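Local coordinates for protein endopolygalacturonase (Chondrostereum purpureum, PDB 1KCC) that probably hydrolyses the 1,4-alpha-D-galacturonosyl links inside polygalacturonate chains of the plant cell wall, as a glycosyl hydrolase of family 28, at residues P118-S123 with G154-A159; D180-R185 with H207-V212; G193-S198 with G224-A229; I258-P263 with V298-C303. All coordinates share one frame; numbering follows the deposited sequence.

How the contacts relate
All four contacts join parallel strands of successive turns of the right-handed beta-helix of family 28. Contacts 1, 3 and 4 reach the same 11-strand parallel sheet, whereas contact 2 belongs to another part of the wall. Contacts 3 and 4 have centres about 14 Å apart, are joined by probable hydrogen bonds such as S259 N to I227 O (2.8 Å), and share one galacturonate, whose carboxylate is held by H195, R226 and K228 from contact 3 and Y262 from contact 4. Contact 1 is centred about 14 Å from the centre of contact 3, the Q120 side chain about 7 Å from the same galacturonate. Contact 2 adjoins contact 1, where A159 N lies 3.0 Å from D180 O.

Contact 1: P118-S123 with G154-A159; sequences PAQAIS and GFDVSA. With NA (sodium ion), chain F.
G154 O accepts the backbone N of I122 at 3.0 Å, the first of two bonds that align strands 122-127 and 155-158 in parallel. The methyl of A121 and CB of I122 also rest against this oxygen. At F155 the ring lies alongside the I122 side chain, both pointing the same way into the interior of the beta-helix; CD1 of I122 reaches CE1 of the ring at 3.8 Å. With chi1 near -56° in both residues, CG1 of I122 and CG of F155 each lie opposite their own carbonyl carbon, which keeps the two groups side by side. I136 and V138 cover I122, while I164, C167 and V169 pack against the ring. D156 N makes the second strand bond, to I122 O at 2.8 Å. Its carboxylate leaves the other side of the sheet with S123, and OD2 touches the aliphatic CG of Q120 at 3.3 Å, the amide and carboxylate planes 62° apart. Further on, S158 OG meets the sodium ion at 3.0 Å. S123 OG instead bonds to K102. The contact thus separates two chemistries: apolar side chains meet inside the coil, whereas on the side of D156 and S123 the contact is polar, and there S158 binds the metal.

Contact 2: D180-R185 with H207-V212; sequences DGNNIR and HVSNVV. With NAG (2-acetamido-2-deoxy-beta-D-glucopyranose), chain D.
D180-R185 and H207-V212 meet edge to edge as parallel strands that turn a corner of the beta-helix together, on neighbouring turns of the coil. The pairing starts with a side chain: OD1 of D180 takes the backbone N of H207 at 2.9 Å, nearly straight at 172°. Backbone bonds follow from G181 N to H207 O and from S209 N to G181 O. At the corner, N183 N bonds to S209 O and I184 N to N210 O, after which V212 N reaches I184 O at 2.9 Å. A water donates to both N183 OD1 and N210 O, bridging the bend, and N183 ND2 is hydrogen-bonded to N161 OD1 of the preceding turn. Inside, I184, V208 and V211 pack against I178, with CB of I184 4.4 Å from CG2 of V211. Outside, R185 runs alongside V212, whose CG1 lies over one face of the guanidinium, 3.9 Å from CZ. The R185 chain folds at chi3 (-85°) to lay that face on the valine, while NH1 forms a salt bridge with E187. Two asparagines in register at the bend, N183 and N210, both with positive phi, and matching bonds around it mark the stacked turns of a parallel beta-helix.

Contact 3: G193-S198 with G224-A229; sequences GGHGIS and GVRIKA. With GTR (beta-D-galactopyranuronic acid), chain B.
The carboxylate oxygen O6A of the bound galacturonate is gripped by H195 ND1 at 2.7 Å and by R226 NH2 at 2.8 Å, at the substrate cleft of the family 28 beta-helix. The R226 bond is straight (167°) and comes from the edge of the guanidinium; H195, the predicted active-site histidine, also presents its ring edge. The second oxygen, O6B, receives K228 NZ at 2.9 Å and R226 NH1 in a longer, more bent bond. Beneath the ligand the strands pair in parallel, I197 N to G224 O and R226 N to I197 O, while I197 and V225 turn their side chains inward. R226 bends at chi3 (-72°), which brings its guanidinium back toward the sugar acid, and CE of K228 sits over the centre of one face of the R226 guanidinium. D174 forms salt bridges to R226 NH2 and K228 NZ and a hydrogen bond with S198 OG, a second shell behind the residues that hold the ligand. Were R226 replaced by an alanine, O6A would probably keep only H195 from these two segments, O6B only K228, and D174 would be left without its arginine mate. A water accepts from R226 NE at 2.9 Å and donates to H195 O and S198 OG, tying the arginine to the other segment.

Contact 4: I258-P263 with V298-C303; sequences ISQSYP and VECGNC. With GTR (beta-D-galactopyranuronic acid), chain B.
I258-S259 runs parallel to V298-E299 through two backbone bonds, E299 N to I258 O at 2.7 Å and Q260 N to E299 O at 3.0 Å. Beyond them the chains part, and the Q260 side chain crosses to the turn C300-C303. Its CG lies opposite the carbonyl carbon (chi1 -71°) and the rest is extended, delivering the amide to the turn's backbone. OE1 accepts N302 N at 2.9 Å and, more weakly at 125°, G301 N. NE2 donates to N302 O in a straight bond of 172°, with that oxygen in the amide plane. The C300-C303 disulfide closes the same turn, its C303 sulfur 3.9 Å from OE1. A leucine in place of Q260 would probably leave N302 N and O, and the weakly bound G301 N, without these mates, and the turn less firmly tied to this strand. I258 and V298 pack inward, CB to CG2, beside W309. On the other side S259 OG accepts S261 N in an ST turn, while S261 OG touches CG of E299; these polar ends also bond to D265 and G267. From this bend Y262 reaches the ligand, its OH donating to galacturonate O6B at 2.6 Å from the edge of the ring. The arrangement is that of a parallel beta-helix, a loop after one strand carrying a substrate-binding residue into the cleft.

Contact 1: P118-S123 with G154-A159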
loop_
_atom_site.group_PDB
_atom_site.type_symbol
_atom_site.label_atom_id
_atom_site.label_comp_id
_atom_site.label_asym_id
_atom_site.label_seq_id
_atom_site.Cartn_x
_atom_site.Cartn_y
_atom_site.Cartn_z
ATOM N N PRO A 118 -2.249 -6.515 12.965
ATOM C CA PRO A 118 -3.444 -6.001 13.662
ATOM C C PRO A 118 -4.265 -5.061 12.781
ATOM O O PRO A 118 -5.502 -5.148 12.819
ATOM C CB PRO A 118 -2.855 -5.281 14.879
ATOM C CG PRO A 118 -1.584 -6.097 15.170
ATOM C CD PRO A 118 -0.998 -6.336 13.797
ATOM N N ALA A 119 -3.595 -4.200 12.028
ATOM C CA ALA A 119 -4.273 -3.296 11.066
ATOM C C ALA A 119 -3.255 -3.035 9.963
ATOM O O ALA A 119 -2.828 -4.013 9.298
ATOM C CB ALA A 119 -4.837 -2.074 11.744
ATOM N N GLN A 120 -2.863 -1.801 9.734
ATOM C CA GLN A 120 -2.015 -1.535 8.556
ATOM C C GLN A 120 -0.690 -2.307 8.715
ATOM O O GLN A 120 -0.060 -2.293 9.797
ATOM C CB GLN A 120 -1.730 -0.042 8.423
ATOM C CG GLN A 120 -2.984 0.792 8.106
ATOM C CD GLN A 120 -3.773 1.225 9.329
ATOM O OE1 GLN A 120 -3.650 0.699 10.429
ATOM N NE2 GLN A 120 -4.739 2.173 9.138
ATOM N N ALA A 121 -0.250 -2.948 7.633
ATOM C CA ALA A 121 0.860 -3.914 7.743
ATOM C C ALA A 121 2.227 -3.279 7.631
ATOM O O ALA A 121 2.976 -3.274 8.645
ATOM C CB ALA A 121 0.657 -5.023 6.713
ATOM N N ILE A 122 2.580 -2.702 6.485
ATOM C CA ILE A 122 3.931 -2.206 6.263
ATOM C C ILE A 122 3.879 -0.715 5.891
ATOM O O ILE A 122 3.308 -0.348 4.862
ATOM C CB ILE A 122 4.675 -2.987 5.163
ATOM C CG1 ILE A 122 4.699 -4.485 5.507
ATOM C CG2 ILE A 122 6.079 -2.462 4.953
ATOM C CD1 ILE A 122 5.327 -5.374 4.451
ATOM N N SER A 123 4.485 0.118 6.730
ATOM C CA SER A 123 4.666 1.543 6.459
ATOM C C SER A 123 6.076 1.750 5.915
ATOM O O SER A 123 7.038 1.305 6.495
ATOM C CB SER A 123 4.452 2.305 7.733
ATOM O OG SER A 123 4.737 3.688 7.562
ATOM N N GLY A 154 -1.789 -3.242 2.860
ATOM C CA GLY A 154 -0.551 -3.964 2.645
ATOM C C GLY A 154 0.672 -3.084 2.842
ATOM O O GLY A 154 1.517 -3.329 3.711
ATOM N N PHE A 155 0.746 -2.027 2.011
ATOM C CA PHE A 155 1.847 -1.093 2.006
ATOM C C PHE A 155 1.296 0.335 2.025
ATOM O O PHE A 155 0.514 0.675 1.147
ATOM C CB PHE A 155 2.711 -1.218 0.741
ATOM C CG PHE A 155 3.234 -2.612 0.525
ATOM C CD1 PHE A 155 4.472 -2.990 1.094
ATOM C CD2 PHE A 155 2.553 -3.545 -0.230
ATOM C CE1 PHE A 155 4.942 -4.290 0.878
ATOM C CE2 PHE A 155 3.017 -4.820 -0.417
ATOM C CZ PHE A 155 4.226 -5.221 0.143
ATOM N N ASP A 156 1.698 1.115 3.031
ATOM C CA ASP A 156 1.383 2.548 3.072
ATOM C C ASP A 156 2.661 3.303 2.808
ATOM O O ASP A 156 3.657 3.142 3.567
ATOM C CB ASP A 156 0.824 2.897 4.444
ATOM C CG ASP A 156 -0.536 2.297 4.698
ATOM O OD1 ASP A 156 -1.356 2.314 3.716
ATOM O OD2 ASP A 156 -0.846 1.894 5.816
ATOM N N VAL A 157 2.697 4.095 1.743
ATOM C CA VAL A 157 3.947 4.709 1.293
ATOM C C VAL A 157 3.880 6.224 1.389
ATOM O O VAL A 157 3.040 6.852 0.738
ATOM C CB VAL A 157 4.274 4.288 -0.178
ATOM C CG1 VAL A 157 5.592 4.925 -0.604
ATOM C CG2 VAL A 157 4.319 2.772 -0.316
ATOM N N SER A 158 4.818 6.780 2.171
ATOM C CA SER A 158 5.056 8.223 2.198
ATOM C C SER A 158 6.566 8.350 2.080
ATOM O O SER A 158 7.320 8.334 3.078
ATOM C CB SER A 158 4.563 8.896 3.461
ATOM O OG SER A 158 3.111 8.879 3.465
ATOM N N ALA A 159 7.044 8.420 0.829
ATOM C CA ALA A 159 8.473 8.281 0.590
ATOM C C ALA A 159 8.766 8.571 -0.870
ATOM O O ALA A 159 7.901 8.398 -1.737
ATOM C CB ALA A 159 8.882 6.846 0.864
HETATM NA NA NA F . 1.892 6.413 4.643
#

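Contact 2: D180-R185 with H207-V212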
loop_
_atom_site.group_PDB
_atom_site.type_symbol
_atom_site.label_atom_id
_atom_site.label_comp_id
_atom_site.label_asym_id
_atom_site.label_seq_id
_atom_site.Cartn_x
_atom_site.Cartn_y
_atom_site.Cartn_z
ATOM N N ASP A 180 2.222 10.045 -0.231
ATOM C CA ASP A 180 3.109 11.182 -0.441
ATOM C C ASP A 180 4.353 10.648 -1.117
ATOM O O ASP A 180 4.778 9.517 -0.804
ATOM C CB ASP A 180 3.464 11.824 0.914
ATOM C CG ASP A 180 4.088 13.182 0.837
ATOM O OD1 ASP A 180 3.803 13.972 -0.054
ATOM O OD2 ASP A 180 4.857 13.515 1.797
ATOM N N GLY A 181 4.952 11.468 -1.965
ATOM C CA GLY A 181 6.262 11.134 -2.522
ATOM C C GLY A 181 6.313 11.103 -4.024
ATOM O O GLY A 181 5.303 11.108 -4.739
ATOM N N ASN A 182 7.580 11.118 -4.499
ATOM C CA ASN A 182 7.903 11.123 -5.904
ATOM C C ASN A 182 8.650 9.842 -6.286
ATOM O O ASN A 182 9.506 9.387 -5.521
ATOM C CB ASN A 182 8.826 12.332 -6.239
ATOM C CG ASN A 182 9.141 12.407 -7.717
ATOM O OD1 ASN A 182 8.263 12.689 -8.550
ATOM N ND2 ASN A 182 10.394 12.198 -8.087
ATOM N N ASN A 183 8.363 9.337 -7.508
ATOM C CA ASN A 183 9.109 8.239 -8.087
ATOM C C ASN A 183 8.852 6.943 -7.315
ATOM O O ASN A 183 9.709 6.424 -6.622
ATOM C CB ASN A 183 10.652 8.525 -8.152
ATOM C CG ASN A 183 11.359 7.345 -8.820
ATOM O OD1 ASN A 183 10.810 6.536 -9.576
ATOM N ND2 ASN A 183 12.635 7.239 -8.499
ATOM N N ILE A 184 7.616 6.457 -7.526
ATOM C CA ILE A 184 7.111 5.260 -6.825
ATOM C C ILE A 184 6.617 4.289 -7.867
ATOM O O ILE A 184 5.786 4.650 -8.705
ATOM C CB ILE A 184 6.032 5.620 -5.796
ATOM C CG1 ILE A 184 6.633 6.572 -4.723
ATOM C CG2 ILE A 184 5.490 4.384 -5.119
ATOM C CD1 ILE A 184 5.622 7.352 -3.963
ATOM N N ARG A 185 7.115 3.061 -7.805
ATOM C CA ARG A 185 6.790 2.029 -8.775
ATOM C C ARG A 185 6.219 0.840 -8.028
ATOM O O ARG A 185 6.836 0.351 -7.084
ATOM C CB ARG A 185 8.062 1.639 -9.532
ATOM C CG ARG A 185 7.822 0.577 -10.599
ATOM C CD ARG A 185 9.157 0.234 -11.326
ATOM N NE ARG A 185 9.273 1.200 -12.333
ATOM C CZ ARG A 185 8.931 1.200 -13.638
ATOM N NH1 ARG A 185 8.423 0.157 -14.231
ATOM N NH2 ARG A 185 9.178 2.338 -14.206
ATOM N N HIS A 207 1.976 15.530 -1.729
ATOM C CA HIS A 207 2.194 15.591 -3.166
ATOM C C HIS A 207 2.721 14.256 -3.643
ATOM O O HIS A 207 3.814 13.822 -3.233
ATOM C CB HIS A 207 3.244 16.674 -3.506
ATOM C CG HIS A 207 2.797 18.011 -3.022
ATOM N ND1 HIS A 207 3.113 18.656 -1.852
ATOM C CD2 HIS A 207 1.947 18.859 -3.699
ATOM C CE1 HIS A 207 2.485 19.861 -1.814
ATOM N NE2 HIS A 207 1.769 19.958 -2.925
ATOM N N VAL A 208 1.952 13.595 -4.504
ATOM C CA VAL A 208 2.351 12.317 -5.087
ATOM C C VAL A 208 2.660 12.565 -6.561
ATOM O O VAL A 208 1.870 13.223 -7.254
ATOM C CB VAL A 208 1.247 11.279 -4.929
ATOM C CG1 VAL A 208 1.532 10.032 -5.761
ATOM C CG2 VAL A 208 1.106 10.889 -3.449
ATOM N N SER A 209 3.819 12.095 -7.020
ATOM C CA SER A 209 4.174 12.345 -8.428
ATOM C C SER A 209 5.009 11.210 -8.958
ATOM O O SER A 209 5.732 10.514 -8.232
ATOM C CB SER A 209 4.931 13.659 -8.566
ATOM O OG SER A 209 6.007 13.733 -7.632
ATOM N N ASN A 210 4.926 11.053 -10.285
ATOM C CA ASN A 210 5.754 10.095 -11.009
ATOM C C ASN A 210 5.600 8.676 -10.440
ATOM O O ASN A 210 6.545 8.045 -9.936
ATOM C CB ASN A 210 7.236 10.530 -11.079
ATOM C CG ASN A 210 7.316 11.831 -11.864
ATOM O OD1 ASN A 210 7.813 12.852 -11.337
ATOM N ND2 ASN A 210 6.837 11.809 -13.053
ATOM N N VAL A 211 4.359 8.206 -10.549
ATOM C CA VAL A 211 3.972 6.882 -10.066
ATOM C C VAL A 211 3.769 5.969 -11.281
ATOM O O VAL A 211 3.104 6.378 -12.265
ATOM C CB VAL A 211 2.679 6.942 -9.254
ATOM C CG1 VAL A 211 2.131 5.576 -8.889
ATOM C CG2 VAL A 211 2.876 7.778 -7.997
ATOM N N VAL A 212 4.301 4.771 -11.210
ATOM C CA VAL A 212 4.064 3.741 -12.228
ATOM C C VAL A 212 3.436 2.537 -11.551
ATOM O O VAL A 212 4.022 1.977 -10.608
ATOM C CB VAL A 212 5.388 3.353 -12.959
ATOM C CG1 VAL A 212 5.123 2.154 -13.860
ATOM C CG2 VAL A 212 5.927 4.533 -13.734
HETATM C C1 NAG D . 15.138 10.466 -3.996
HETATM C C2 NAG D . 16.124 10.561 -5.205
HETATM C C3 NAG D . 16.671 12.014 -5.136
HETATM C C4 NAG D . 15.492 12.981 -5.257
HETATM C C5 NAG D . 14.264 12.729 -4.367
HETATM C C6 NAG D . 13.010 13.208 -5.131
HETATM C C7 NAG D . 17.569 8.517 -5.617
HETATM C C8 NAG D . 18.767 7.858 -5.161
HETATM N N2 NAG D . 17.278 9.698 -4.987
HETATM O O3 NAG D . 17.463 12.222 -6.347
HETATM O O4 NAG D . 16.019 14.349 -5.188
HETATM O O5 NAG D . 14.023 11.290 -4.300
HETATM O O6 NAG D . 12.562 12.091 -5.941
HETATM O O7 NAG D . 16.895 8.019 -6.478
HETATM O O HOH W 1 8.415 5.859 -11.052
#

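Contact 3: G193-S198 with G224-A229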
loop_
_atom_site.group_PDB
_atom_site.type_symbol
_atom_site.label_atom_id
_atom_site.label_comp_id
_atom_site.label_asym_id
_atom_site.label_seq_id
_atom_site.Cartn_x
_atom_site.Cartn_y
_atom_site.Cartn_z
ATOM N N GLY A 193 -8.758 -9.440 -2.091
ATOM C CA GLY A 193 -9.591 -9.325 -0.898
ATOM C C GLY A 193 -9.854 -7.900 -0.434
ATOM O O GLY A 193 -10.832 -7.658 0.284
ATOM N N GLY A 194 -8.981 -6.958 -0.829
ATOM C CA GLY A 194 -8.960 -5.626 -0.211
ATOM C C GLY A 194 -9.673 -4.598 -1.066
ATOM O O GLY A 194 -10.742 -4.850 -1.649
ATOM N N HIS A 195 -9.111 -3.380 -1.050
ATOM C CA HIS A 195 -9.720 -2.212 -1.656
ATOM C C HIS A 195 -8.939 -1.732 -2.881
ATOM O O HIS A 195 -9.253 -0.631 -3.364
ATOM C CB HIS A 195 -9.908 -1.081 -0.644
ATOM C CG HIS A 195 -10.874 -1.424 0.481
ATOM N ND1 HIS A 195 -11.239 -0.509 1.451
ATOM C CD2 HIS A 195 -11.529 -2.560 0.782
ATOM C CE1 HIS A 195 -12.061 -1.082 2.298
ATOM N NE2 HIS A 195 -12.251 -2.338 1.923
ATOM N N GLY A 196 -8.043 -2.532 -3.394
ATOM C CA GLY A 196 -7.381 -2.207 -4.684
ATOM C C GLY A 196 -6.117 -1.407 -4.501
ATOM O O GLY A 196 -5.519 -1.299 -3.425
ATOM N N ILE A 197 -5.673 -0.852 -5.630
ATOM C CA ILE A 197 -4.389 -0.121 -5.690
ATOM C C ILE A 197 -4.680 1.369 -5.653
ATOM O O ILE A 197 -5.335 1.885 -6.569
ATOM C CB ILE A 197 -3.636 -0.487 -6.974
ATOM C CG1 ILE A 197 -3.266 -1.987 -6.986
ATOM C CG2 ILE A 197 -2.401 0.394 -7.152
ATOM C CD1 ILE A 197 -2.737 -2.437 -8.363
ATOM N N SER A 198 -4.257 2.036 -4.565
ATOM C CA SER A 198 -4.677 3.420 -4.334
ATOM C C SER A 198 -3.508 4.394 -4.277
ATOM O O SER A 198 -2.443 4.135 -3.712
ATOM C CB SER A 198 -5.442 3.527 -3.021
ATOM O OG SER A 198 -6.689 2.900 -3.156
ATOM N N GLY A 224 -10.801 -1.375 -8.193
ATOM C CA GLY A 224 -9.607 -1.812 -8.954
ATOM C C GLY A 224 -8.435 -0.885 -8.691
ATOM O O GLY A 224 -7.482 -1.229 -8.019
ATOM N N VAL A 225 -8.549 0.356 -9.258
ATOM C CA VAL A 225 -7.577 1.403 -8.951
ATOM C C VAL A 225 -8.342 2.663 -8.539
ATOM O O VAL A 225 -9.434 2.950 -9.050
ATOM C CB VAL A 225 -6.601 1.689 -10.121
ATOM C CG1 VAL A 225 -5.819 0.450 -10.481
ATOM C CG2 VAL A 225 -7.363 2.233 -11.352
ATOM N N ARG A 226 -7.735 3.394 -7.606
ATOM C CA ARG A 226 -8.292 4.647 -7.139
ATOM C C ARG A 226 -7.222 5.721 -7.010
ATOM O O ARG A 226 -6.105 5.441 -6.582
ATOM C CB ARG A 226 -8.919 4.525 -5.756
ATOM C CG ARG A 226 -10.307 3.939 -5.724
ATOM C CD ARG A 226 -10.862 4.252 -4.263
ATOM N NE ARG A 226 -10.103 3.361 -3.374
ATOM C CZ ARG A 226 -10.448 3.283 -2.058
ATOM N NH1 ARG A 226 -11.431 4.018 -1.554
ATOM N NH2 ARG A 226 -9.739 2.455 -1.256
ATOM N N ILE A 227 -7.630 6.941 -7.312
ATOM C CA ILE A 227 -6.906 8.145 -6.862
ATOM C C ILE A 227 -7.907 8.931 -6.063
ATOM O O ILE A 227 -8.929 9.374 -6.610
ATOM C CB ILE A 227 -6.317 8.983 -8.021
ATOM C CG1 ILE A 227 -5.504 8.061 -8.957
ATOM C CG2 ILE A 227 -5.503 10.138 -7.439
ATOM C CD1 ILE A 227 -4.911 8.857 -10.134
ATOM N N LYS A 228 -7.669 9.046 -4.744
ATOM C CA LYS A 228 -8.613 9.668 -3.828
ATOM C C LYS A 228 -7.955 10.828 -3.141
ATOM O O LYS A 228 -6.858 10.697 -2.577
ATOM C CB LYS A 228 -9.125 8.633 -2.773
ATOM C CG LYS A 228 -8.161 7.550 -2.342
ATOM C CD LYS A 228 -8.712 6.718 -1.125
ATOM C CE LYS A 228 -7.776 5.503 -0.935
ATOM N NZ LYS A 228 -8.091 4.802 0.345
ATOM N N ALA A 229 -8.610 11.979 -3.159
ATOM C CA ALA A 229 -8.163 13.149 -2.400
ATOM C C ALA A 229 -9.274 13.575 -1.471
ATOM O O ALA A 229 -10.437 13.635 -1.866
ATOM C CB ALA A 229 -7.780 14.318 -3.288
HETATM C C1 GTR B . -13.253 1.794 4.514
HETATM C C2 GTR B . -12.441 2.074 5.768
HETATM C C3 GTR B . -11.849 3.389 5.690
HETATM C C4 GTR B . -10.944 3.552 4.431
HETATM C C5 GTR B . -11.838 3.169 3.235
HETATM C C6 GTR B . -11.035 3.176 1.950
HETATM O O1 GTR B . -13.821 0.520 4.552
HETATM O O2 GTR B . -13.308 1.963 6.914
HETATM O O3 GTR B . -11.008 3.621 6.899
HETATM O O4 GTR B . -9.789 2.708 4.543
HETATM O O5 GTR B . -12.394 1.843 3.382
HETATM O O6A GTR B . -10.762 2.133 1.317
HETATM O O6B GTR B . -10.691 4.302 1.570
HETATM O O HOH W 2 -8.372 1.435 -4.778
HETATM O O HOH W 3 -4.104 4.059 -7.935
#

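Contact 4: I258-P263 with V298-C303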
loop_
_atom_site.group_PDB
_atom_site.type_symbol
_atom_site.label_atom_id
_atom_site.label_comp_id
_atom_site.label_asym_id
_atom_site.label_seq_id
_atom_site.Cartn_x
_atom_site.Cartn_y
_atom_site.Cartn_z
ATOM N N ILE A 258 -11.605 7.890 -9.629
ATOM C CA ILE A 258 -10.685 9.023 -9.488
ATOM C C ILE A 258 -11.545 10.104 -8.890
ATOM O O ILE A 258 -12.464 10.574 -9.585
ATOM C CB ILE A 258 -10.050 9.388 -10.838
ATOM C CG1 ILE A 258 -9.189 8.187 -11.264
ATOM C CG2 ILE A 258 -9.258 10.717 -10.755
ATOM C CD1 ILE A 258 -8.475 8.147 -12.490
ATOM N N SER A 259 -11.284 10.515 -7.650
ATOM C CA SER A 259 -12.238 11.340 -6.964
ATOM C C SER A 259 -11.575 12.297 -5.977
ATOM O O SER A 259 -10.719 11.908 -5.198
ATOM C CB SER A 259 -13.202 10.445 -6.174
ATOM O OG SER A 259 -14.058 11.246 -5.360
ATOM N N GLN A 260 -12.077 13.537 -6.002
ATOM C CA GLN A 260 -11.690 14.583 -5.076
ATOM C C GLN A 260 -12.763 14.865 -4.050
ATOM O O GLN A 260 -12.799 15.911 -3.390
ATOM C CB GLN A 260 -11.281 15.837 -5.855
ATOM C CG GLN A 260 -9.952 15.593 -6.549
ATOM C CD GLN A 260 -9.633 16.612 -7.631
ATOM O OE1 GLN A 260 -10.539 17.182 -8.269
ATOM N NE2 GLN A 260 -8.355 16.809 -7.920
ATOM N N SER A 261 -13.628 13.857 -3.822
ATOM C CA SER A 261 -14.738 13.981 -2.835
ATOM C C SER A 261 -14.510 13.158 -1.582
ATOM O O SER A 261 -15.429 13.078 -0.742
ATOM C CB SER A 261 -16.061 13.496 -3.473
ATOM O OG SER A 261 -16.360 14.290 -4.593
ATOM N N TYR A 262 -13.339 12.546 -1.379
ATOM C CA TYR A 262 -13.124 11.606 -0.267
ATOM C C TYR A 262 -13.413 12.286 1.046
ATOM O O TYR A 262 -13.011 13.439 1.264
ATOM C CB TYR A 262 -11.663 11.117 -0.342
ATOM C CG TYR A 262 -11.445 9.898 0.552
ATOM C CD1 TYR A 262 -11.711 8.604 0.044
ATOM C CD2 TYR A 262 -10.992 10.037 1.823
ATOM C CE1 TYR A 262 -11.523 7.482 0.832
ATOM C CE2 TYR A 262 -10.791 8.899 2.649
ATOM C CZ TYR A 262 -11.070 7.644 2.117
ATOM O OH TYR A 262 -10.857 6.531 2.927
ATOM N N PRO A 263 -13.944 11.595 2.060
ATOM C CA PRO A 263 -14.185 10.144 2.179
ATOM C C PRO A 263 -15.422 9.624 1.467
ATOM O O PRO A 263 -15.701 8.438 1.487
ATOM C CB PRO A 263 -14.326 9.959 3.698
ATOM C CG PRO A 263 -14.956 11.217 4.161
ATOM C CD PRO A 263 -14.302 12.304 3.314
ATOM N N VAL A 298 -14.970 9.400 -12.733
ATOM C CA VAL A 298 -14.001 10.464 -12.499
ATOM C C VAL A 298 -14.791 11.641 -11.939
ATOM O O VAL A 298 -15.734 12.097 -12.591
ATOM C CB VAL A 298 -13.249 10.871 -13.757
ATOM C CG1 VAL A 298 -12.351 12.081 -13.503
ATOM C CG2 VAL A 298 -12.473 9.664 -14.288
ATOM N N GLU A 299 -14.442 12.083 -10.741
ATOM C CA GLU A 299 -15.140 13.173 -10.041
ATOM C C GLU A 299 -14.110 14.214 -9.630
ATOM O O GLU A 299 -13.541 14.156 -8.551
ATOM C CB GLU A 299 -15.900 12.624 -8.852
ATOM C CG GLU A 299 -16.670 13.689 -8.066
ATOM C CD GLU A 299 -18.017 14.026 -8.656
ATOM O OE1 GLU A 299 -18.357 13.683 -9.798
ATOM O OE2 GLU A 299 -18.768 14.695 -7.928
ATOM N N CYS A 300 -13.844 15.149 -10.576
ATOM C CA CYS A 300 -12.812 16.187 -10.385
ATOM C C CYS A 300 -13.441 17.536 -10.078
ATOM O O CYS A 300 -14.294 18.024 -10.815
ATOM C CB CYS A 300 -12.009 16.415 -11.682
ATOM S SG CYS A 300 -10.884 15.070 -12.106
ATOM N N GLY A 301 -12.938 18.197 -9.017
ATOM C CA GLY A 301 -13.019 19.615 -8.855
ATOM C C GLY A 301 -11.883 20.375 -9.510
ATOM O O GLY A 301 -12.062 21.544 -9.881
ATOM N N ASN A 302 -10.722 19.744 -9.651
ATOM C CA ASN A 302 -9.560 20.426 -10.245
ATOM C C ASN A 302 -8.637 19.378 -10.820
ATOM O O ASN A 302 -7.873 18.707 -10.093
ATOM C CB ASN A 302 -8.862 21.274 -9.169
ATOM C CG ASN A 302 -7.716 22.081 -9.754
ATOM O OD1 ASN A 302 -7.475 22.036 -10.964
ATOM N ND2 ASN A 302 -7.019 22.811 -8.874
ATOM N N CYS A 303 -8.734 19.179 -12.152
ATOM C CA CYS A 303 -7.918 18.172 -12.840
ATOM C C CYS A 303 -7.426 18.801 -14.159
ATOM O O CYS A 303 -8.206 19.541 -14.761
ATOM C CB CYS A 303 -8.682 16.886 -13.166
ATOM S SG CYS A 303 -9.086 15.966 -11.659
HETATM C C1 GTR B . -13.253 1.794 4.514
HETATM C C2 GTR B . -12.441 2.074 5.768
HETATM C C3 GTR B . -11.849 3.389 5.690
HETATM C C4 GTR B . -10.944 3.552 4.431
HETATM C C5 GTR B . -11.838 3.169 3.235
HETATM C C6 GTR B . -11.035 3.176 1.950
HETATM O O1 GTR B . -13.821 0.520 4.552
HETATM O O2 GTR B . -13.308 1.963 6.914
HETATM O O3 GTR B . -11.008 3.621 6.899
HETATM O O4 GTR B . -9.789 2.708 4.543
HETATM O O5 GTR B . -12.394 1.843 3.382
HETATM O O6A GTR B . -10.762 2.133 1.317
HETATM O O6B GTR B . -10.691 4.302 1.570
#